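Local coordinates for hypothetical protein PH1789 (Pyrococcus horikoshii, PDB 1WR2) that is of unknown function but belongs to the ATP-grasp family, built here as a single chain with two antiparallel sheets flanked by helices, at residues A[198-201]-A[202-206]; A[185-188]-A[189-193]; A[61-65]-A[66-70]. All blocks are in the same frame, centred on the assembly; numbering follows the deposited sequence.

From the N terminus, contact 3 comes first: residues 61-70 run off the end of strand 59-64, an inner strand of the four-stranded sheet, and close a tight turn that leads into helix 71-74. Contacts 2 and 1 follow much later, in series on helix 187-203: residues 185-193 start the helix with an aspartate cap, and residues 198-206 carry its last turn and exit toward strand 208-218 of the six-stranded sheet. None nests in or crosses another. The centres of contacts 1 and 2 lie about 20 Å apart; the centre of contact 3 is about 25 Å from that of contact 1 and about 29 Å from that of contact 2, across the chain's centre from the latter.

Contact 1 (A[198-201]-A[202-206]); sequences SKLV and DDLKD
The last turn of helix 187-203 is stitched by three i to i+4 backbone bonds, D202 N to S198 O, D203 N to K199 O and L204 N to L200 O, the middle one the straightest at 168°, before L204 leaves helical geometry. This C-terminal end of a helix in the ATP-grasp fold has a charged side and an apolar one. On the charged side K199 and D203 form an i to i+4 salt bridge: the lysine chain, bent at chi2 (57°), runs down the helix, and its NZ meets the syn lone pair of D203 OD1 at 2.8 Å. The other oxygen, OD2, is hydrogen-bonded to Y32 OH, giving the carboxylate a partner at each oxygen. On the apolar side L200 CD2 rests against L204 CD1 at 3.6 Å, and both leucines face V28 of helix 22-30; L200 also reaches I208 and M211 of strand 208-218. Past the helix end K205 folds back over the last turn: chi1 (56°) sets the direction, and a bend at chi4 turns the ammonium in. K205 NZ donates to the backbone D202 O at 3.1 Å and makes a longer salt bridge, NZ to D202 OD1 at 3.5 Å.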
loop_
_atom_site.group_PDB
_atom_site.type_symbol
_atom_site.label_atom_id
_atom_site.label_comp_id
_atom_site.label_asym_id
_atom_site.label_seq_id
_atom_site.Cartn_x
_atom_site.Cartn_y
_atom_site.Cartn_z
ATOM N N SER A 198 13.845 1.559 -0.641
ATOM C CA SER A 198 14.978 2.471 -0.748
ATOM C C SER A 198 15.468 2.527 -2.196
ATOM O O SER A 198 15.741 3.598 -2.728
ATOM C CB SER A 198 16.110 1.994 0.176
ATOM O OG SER A 198 17.253 2.824 0.092
ATOM N N LYS A 199 15.569 1.356 -2.820
ATOM C CA LYS A 199 16.020 1.228 -4.207
ATOM C C LYS A 199 15.026 1.911 -5.139
ATOM O O LYS A 199 15.399 2.719 -5.997
ATOM C CB LYS A 199 16.152 -0.261 -4.558
ATOM C CG LYS A 199 16.364 -0.566 -6.036
ATOM C CD LYS A 199 17.591 0.141 -6.600
ATOM C CE LYS A 199 17.783 -0.194 -8.077
ATOM N NZ LYS A 199 18.879 0.602 -8.687
ATOM N N LEU A 200 13.756 1.582 -4.951
ATOM C CA LEU A 200 12.672 2.147 -5.743
ATOM C C LEU A 200 12.689 3.676 -5.680
ATOM O O LEU A 200 12.626 4.351 -6.710
ATOM C CB LEU A 200 11.332 1.600 -5.215
ATOM C CG LEU A 200 9.989 1.933 -5.877
ATOM C CD1 LEU A 200 8.946 0.981 -5.336
ATOM C CD2 LEU A 200 9.577 3.369 -5.607
ATOM N N VAL A 201 12.790 4.218 -4.469
ATOM C CA VAL A 201 12.804 5.666 -4.282
ATOM C C VAL A 201 14.065 6.326 -4.842
ATOM O O VAL A 201 13.995 7.402 -5.447
ATOM C CB VAL A 201 12.659 6.023 -2.788
ATOM C CG1 VAL A 201 12.682 7.539 -2.597
ATOM C CG2 VAL A 201 11.357 5.433 -2.254
ATOM N N ASP A 202 15.212 5.690 -4.638
ATOM C CA ASP A 202 16.466 6.239 -5.141
ATOM C C ASP A 202 16.381 6.314 -6.675
ATOM O O ASP A 202 16.696 7.337 -7.278
ATOM C CB ASP A 202 17.630 5.353 -4.679
ATOM C CG ASP A 202 18.995 5.992 -4.913
ATOM O OD1 ASP A 202 19.131 7.214 -4.722
ATOM O OD2 ASP A 202 19.938 5.259 -5.269
ATOM N N ASP A 203 15.920 5.235 -7.297
ATOM C CA ASP A 203 15.771 5.185 -8.750
ATOM C C ASP A 203 14.822 6.247 -9.273
ATOM O O ASP A 203 15.109 6.928 -10.262
ATOM C CB ASP A 203 15.223 3.829 -9.177
ATOM C CG ASP A 203 16.292 2.790 -9.307
ATOM O OD1 ASP A 203 17.422 3.035 -8.834
ATOM O OD2 ASP A 203 15.997 1.726 -9.877
ATOM N N LEU A 204 13.687 6.381 -8.595
ATOM C CA LEU A 204 12.653 7.315 -9.003
ATOM C C LEU A 204 12.613 8.617 -8.214
ATOM O O LEU A 204 11.567 9.263 -8.154
ATOM C CB LEU A 204 11.296 6.622 -8.894
ATOM C CG LEU A 204 11.210 5.207 -9.479
ATOM C CD1 LEU A 204 9.907 4.559 -9.031
ATOM C CD2 LEU A 204 11.303 5.254 -10.995
ATOM N N LYS A 205 13.734 9.017 -7.620
ATOM C CA LYS A 205 13.741 10.242 -6.828
ATOM C C LYS A 205 13.230 11.501 -7.529
ATOM O O LYS A 205 12.730 12.416 -6.870
ATOM C CB LYS A 205 15.130 10.503 -6.228
ATOM C CG LYS A 205 16.277 10.580 -7.207
ATOM C CD LYS A 205 17.547 10.972 -6.460
ATOM C CE LYS A 205 18.793 10.759 -7.304
ATOM N NZ LYS A 205 19.046 9.305 -7.559
ATOM N N ASP A 206 13.335 11.564 -8.852
ATOM C CA ASP A 206 12.842 12.744 -9.559
ATOM C C ASP A 206 11.347 12.637 -9.849
ATOM O O ASP A 206 10.702 13.622 -10.218
ATOM C CB ASP A 206 13.607 12.948 -10.870
ATOM C CG ASP A 206 15.016 13.453 -10.644
ATOM O OD1 ASP A 206 15.171 14.489 -9.964
ATOM O OD2 ASP A 206 15.966 12.815 -11.147
#

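Contact 2 (A[185-188]-A[189-193]); sequences ADID and AIVDM
D186 meets A189 across the first turn of helix 187-203, and its side chain can be followed outward atom by atom. CB lies 3.8 Å from the methyl CB of A189. Next along, CG comes closer to that methyl, at 3.4 Å, because chi1 of -168° puts CG opposite the backbone N and beside the carbonyl carbon, which points the carboxylate toward A189. At the tip the two oxygens part company. OD1 accepts from A189 N at 2.8 Å, the N-H coming from above the carboxylate plane, 42° out of it, with an N-H...O angle of 141°; OD1 also touches A189 CB at 3.1 Å. OD2, looser on that methyl, turns to the backbone N of G224, so the carboxylate is held at both oxygens and its rotation is fixed. The carbonyl is used as well: I190 N donates to D186 O at 3.3 Å, lying in the carbonyl plane, while the bond from A189 N to the same oxygen is weak. One residue on, V191 N reaches I187 O at 2.8 Å in a nearly straight bond. On the side chains of the same turn, I187 CG2 and V191 CG2 lie 4.2 Å apart, and V191 and I190 pack against I167 of helix 160-168. An aspartate accepting from the backbone N-H three residues ahead is the classic N-cap, here opening the long helix that packs on the six-stranded sheet.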
loop_
_atom_site.group_PDB
_atom_site.type_symbol
_atom_site.label_atom_id
_atom_site.label_comp_id
_atom_site.label_asym_id
_atom_site.label_seq_id
_atom_site.Cartn_x
_atom_site.Cartn_y
_atom_site.Cartn_z
ATOM N N ALA A 185 8.498 -11.667 14.819
ATOM C CA ALA A 185 8.027 -11.380 13.475
ATOM C C ALA A 185 9.173 -11.667 12.513
ATOM O O ALA A 185 10.310 -11.875 12.935
ATOM C CB ALA A 185 7.599 -9.923 13.376
ATOM N N ASP A 186 8.873 -11.680 11.221
ATOM C CA ASP A 186 9.899 -11.939 10.224
ATOM C C ASP A 186 10.686 -10.661 9.951
ATOM O O ASP A 186 10.395 -9.936 9.002
ATOM C CB ASP A 186 9.262 -12.445 8.928
ATOM C CG ASP A 186 10.286 -13.007 7.959
ATOM O OD1 ASP A 186 11.374 -12.410 7.826
ATOM O OD2 ASP A 186 9.999 -14.042 7.321
ATOM N N ILE A 187 11.690 -10.397 10.781
ATOM C CA ILE A 187 12.523 -9.205 10.648
ATOM C C ILE A 187 13.209 -9.099 9.296
ATOM O O ILE A 187 13.226 -8.031 8.684
ATOM C CB ILE A 187 13.619 -9.170 11.730
ATOM C CG1 ILE A 187 12.985 -9.297 13.118
ATOM C CG2 ILE A 187 14.421 -7.882 11.616
ATOM C CD1 ILE A 187 11.978 -8.229 13.430
ATOM N N ASP A 188 13.793 -10.203 8.842
ATOM C CA ASP A 188 14.487 -10.233 7.556
ATOM C C ASP A 188 13.569 -9.792 6.420
ATOM O O ASP A 188 14.006 -9.163 5.451
ATOM C CB ASP A 188 15.011 -11.644 7.285
ATOM C CG ASP A 188 16.129 -12.040 8.232
ATOM O OD1 ASP A 188 15.941 -11.936 9.463
ATOM O OD2 ASP A 188 17.197 -12.458 7.742
ATOM N N ALA A 189 12.293 -10.137 6.541
ATOM C CA ALA A 189 11.316 -9.761 5.536
ATOM C C ALA A 189 11.155 -8.242 5.579
ATOM O O ALA A 189 11.052 -7.582 4.547
ATOM C CB ALA A 189 9.984 -10.446 5.820
ATOM N N ILE A 190 11.145 -7.682 6.780
ATOM C CA ILE A 190 11.013 -6.237 6.900
ATOM C C ILE A 190 12.245 -5.575 6.307
ATOM O O ILE A 190 12.141 -4.596 5.577
ATOM C CB ILE A 190 10.869 -5.801 8.356
ATOM C CG1 ILE A 190 9.659 -6.496 8.982
ATOM C CG2 ILE A 190 10.707 -4.286 8.417
ATOM C CD1 ILE A 190 9.484 -6.225 10.451
ATOM N N VAL A 191 13.417 -6.115 6.624
ATOM C CA VAL A 191 14.661 -5.565 6.106
ATOM C C VAL A 191 14.650 -5.556 4.581
ATOM O O VAL A 191 15.102 -4.600 3.951
ATOM C CB VAL A 191 15.871 -6.390 6.595
ATOM C CG1 VAL A 191 17.123 -5.969 5.855
ATOM C CG2 VAL A 191 16.048 -6.203 8.093
ATOM N N ASP A 192 14.133 -6.627 3.988
ATOM C CA ASP A 192 14.069 -6.722 2.537
ATOM C C ASP A 192 13.136 -5.649 1.958
ATOM O O ASP A 192 13.448 -5.042 0.929
ATOM C CB ASP A 192 13.603 -8.119 2.117
ATOM C CG ASP A 192 13.702 -8.341 0.613
ATOM O OD1 ASP A 192 14.818 -8.206 0.059
ATOM O OD2 ASP A 192 12.667 -8.649 -0.012
ATOM N N MET A 193 12.005 -5.403 2.617
ATOM C CA MET A 193 11.077 -4.382 2.130
ATOM C C MET A 193 11.695 -2.997 2.183
ATOM O O MET A 193 11.575 -2.219 1.242
ATOM C CB MET A 193 9.789 -4.376 2.935
ATOM C CG MET A 193 8.775 -5.393 2.468
ATOM S SD MET A 193 7.187 -5.119 3.269
ATOM C CE MET A 193 7.501 -5.906 4.855
#

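Contact 3 (A[61-65]-A[66-70]); sequences LKLMS and PQILH
The flat groups that meet here are the side-chain amide of Q67 and the peptide group joining S65 to P66. Q67 OE1, Q67 N and I68 N lie on one side of that peptide plane, OE1 over its face; a water sits on the other side, out beyond the carbonyl oxygen. The amide's own approach to the first segment is through OE1, which comes close to S65 OG, at 3.3 Å; bending at chi2 (63°) folds the glutamine chain back that way. The hydrogen-bond partners of both atoms are in E106: OE1 accepts from E106 N, and S65 OG is hydrogen-bonded to E106 O. I68 N stands above the plane of the S65 carbonyl, 63° out of it, and donates to S65 O at 2.9 Å. That bond closes a type I beta turn from S65 to I68, with P66 and Q67 at its corners. Standing anti to its own backbone nitrogen (chi1 174°), the serine hydroxyl points forward over the turn and accepts from Q67 N in an ST turn, a long bond at 3.3 Å. The apolar contact is I68 CD1 against L63 CD2 at 4.0 Å, the two side chains crossing at about a right angle, while I68 CG1 lies 3.9 Å from S65 CB. The water accepts from S65 N at 2.9 Å and is placed to donate to L63 O and I68 O, 2.7 Å from I68 O, though with other acceptors nearby it need not do both at once. Backbone, hydroxyl and water bonds thus fix the sharp change of direction after strand 59-64; the Q67 amide and S65 OG tie the turn to the E106 loop, and aliphatic groups join L63 and I68 to A98 of helix 84-101, with I68 also on Y101.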
loop_
_atom_site.group_PDB
_atom_site.type_symbol
_atom_site.label_atom_id
_atom_site.label_comp_id
_atom_site.label_asym_id
_atom_site.label_seq_id
_atom_site.Cartn_x
_atom_site.Cartn_y
_atom_site.Cartn_z
ATOM N N LEU A 61 -13.601 -5.383 -1.744
ATOM C CA LEU A 61 -13.859 -4.505 -2.880
ATOM C C LEU A 61 -13.373 -3.123 -2.471
ATOM O O LEU A 61 -13.640 -2.669 -1.356
ATOM C CB LEU A 61 -15.350 -4.453 -3.243
ATOM C CG LEU A 61 -15.971 -5.686 -3.906
ATOM C CD1 LEU A 61 -17.389 -5.338 -4.350
ATOM C CD2 LEU A 61 -15.137 -6.124 -5.121
ATOM N N LYS A 62 -12.634 -2.470 -3.359
ATOM C CA LYS A 62 -12.101 -1.138 -3.088
ATOM C C LYS A 62 -12.275 -0.268 -4.319
ATOM O O LYS A 62 -11.645 -0.513 -5.347
ATOM C CB LYS A 62 -10.612 -1.209 -2.754
ATOM C CG LYS A 62 -10.239 -2.105 -1.586
ATOM C CD LYS A 62 -8.739 -2.008 -1.359
ATOM C CE LYS A 62 -8.263 -2.858 -0.208
ATOM N NZ LYS A 62 -6.807 -2.630 0.059
ATOM N N LEU A 63 -13.113 0.758 -4.218
ATOM C CA LEU A 63 -13.344 1.635 -5.354
ATOM C C LEU A 63 -12.110 2.463 -5.662
ATOM O O LEU A 63 -11.508 3.071 -4.765
ATOM C CB LEU A 63 -14.537 2.559 -5.092
ATOM C CG LEU A 63 -14.942 3.447 -6.265
ATOM C CD1 LEU A 63 -16.443 3.662 -6.246
ATOM C CD2 LEU A 63 -14.188 4.763 -6.197
ATOM N N MET A 64 -11.739 2.488 -6.937
ATOM C CA MET A 64 -10.573 3.242 -7.383
ATOM C C MET A 64 -11.007 4.553 -8.023
ATOM O O MET A 64 -11.777 4.560 -8.979
ATOM C CB MET A 64 -9.769 2.417 -8.390
ATOM C CG MET A 64 -9.142 1.151 -7.805
ATOM S SD MET A 64 -7.813 1.508 -6.618
ATOM C CE MET A 64 -8.642 1.305 -5.049
ATOM N N SER A 65 -10.513 5.660 -7.481
ATOM C CA SER A 65 -10.832 6.987 -7.990
ATOM C C SER A 65 -9.768 7.978 -7.545
ATOM O O SER A 65 -9.443 8.058 -6.359
ATOM C CB SER A 65 -12.189 7.466 -7.465
ATOM O OG SER A 65 -12.423 8.806 -7.866
ATOM N N PRO A 66 -9.217 8.751 -8.489
ATOM C CA PRO A 66 -8.187 9.741 -8.166
ATOM C C PRO A 66 -8.726 10.789 -7.195
ATOM O O PRO A 66 -7.959 11.459 -6.510
ATOM C CB PRO A 66 -7.851 10.351 -9.524
ATOM C CG PRO A 66 -8.223 9.264 -10.506
ATOM C CD PRO A 66 -9.506 8.744 -9.933
ATOM N N GLN A 67 -10.050 10.928 -7.141
ATOM C CA GLN A 67 -10.679 11.910 -6.255
ATOM C C GLN A 67 -10.975 11.350 -4.873
ATOM O O GLN A 67 -11.297 12.100 -3.950
ATOM C CB GLN A 67 -11.993 12.427 -6.850
ATOM C CG GLN A 67 -11.841 13.294 -8.077
ATOM C CD GLN A 67 -11.217 12.551 -9.237
ATOM O OE1 GLN A 67 -11.673 11.472 -9.614
ATOM N NE2 GLN A 67 -10.167 13.130 -9.816
ATOM N N ILE A 68 -10.877 10.033 -4.732
ATOM C CA ILE A 68 -11.151 9.389 -3.457
ATOM C C ILE A 68 -9.944 8.570 -3.025
ATOM O O ILE A 68 -9.944 7.345 -3.131
ATOM C CB ILE A 68 -12.377 8.465 -3.564
ATOM C CG1 ILE A 68 -13.537 9.212 -4.228
ATOM C CG2 ILE A 68 -12.786 7.985 -2.183
ATOM C CD1 ILE A 68 -14.758 8.363 -4.455
ATOM N N LEU A 69 -8.914 9.253 -2.536
ATOM C CA LEU A 69 -7.697 8.584 -2.095
ATOM C C LEU A 69 -7.839 7.964 -0.698
ATOM O O LEU A 69 -7.310 6.887 -0.434
ATOM C CB LEU A 69 -6.528 9.569 -2.119
ATOM C CG LEU A 69 -6.239 10.233 -3.472
ATOM C CD1 LEU A 69 -5.178 11.316 -3.282
ATOM C CD2 LEU A 69 -5.781 9.194 -4.493
ATOM N N HIS A 70 -8.552 8.646 0.193
ATOM C CA HIS A 70 -8.769 8.139 1.546
ATOM C C HIS A 70 -10.027 7.269 1.526
ATOM O O HIS A 70 -11.111 7.694 1.930
ATOM C CB HIS A 70 -8.944 9.301 2.524
ATOM C CG HIS A 70 -8.937 8.888 3.963
ATOM N ND1 HIS A 70 -9.156 9.777 4.994
ATOM C CD2 HIS A 70 -8.718 7.684 4.546
ATOM C CE1 HIS A 70 -9.071 9.140 6.148
ATOM N NE2 HIS A 70 -8.807 7.868 5.905
HETATM O O HOH W 1 -9.634 5.174 -4.716
#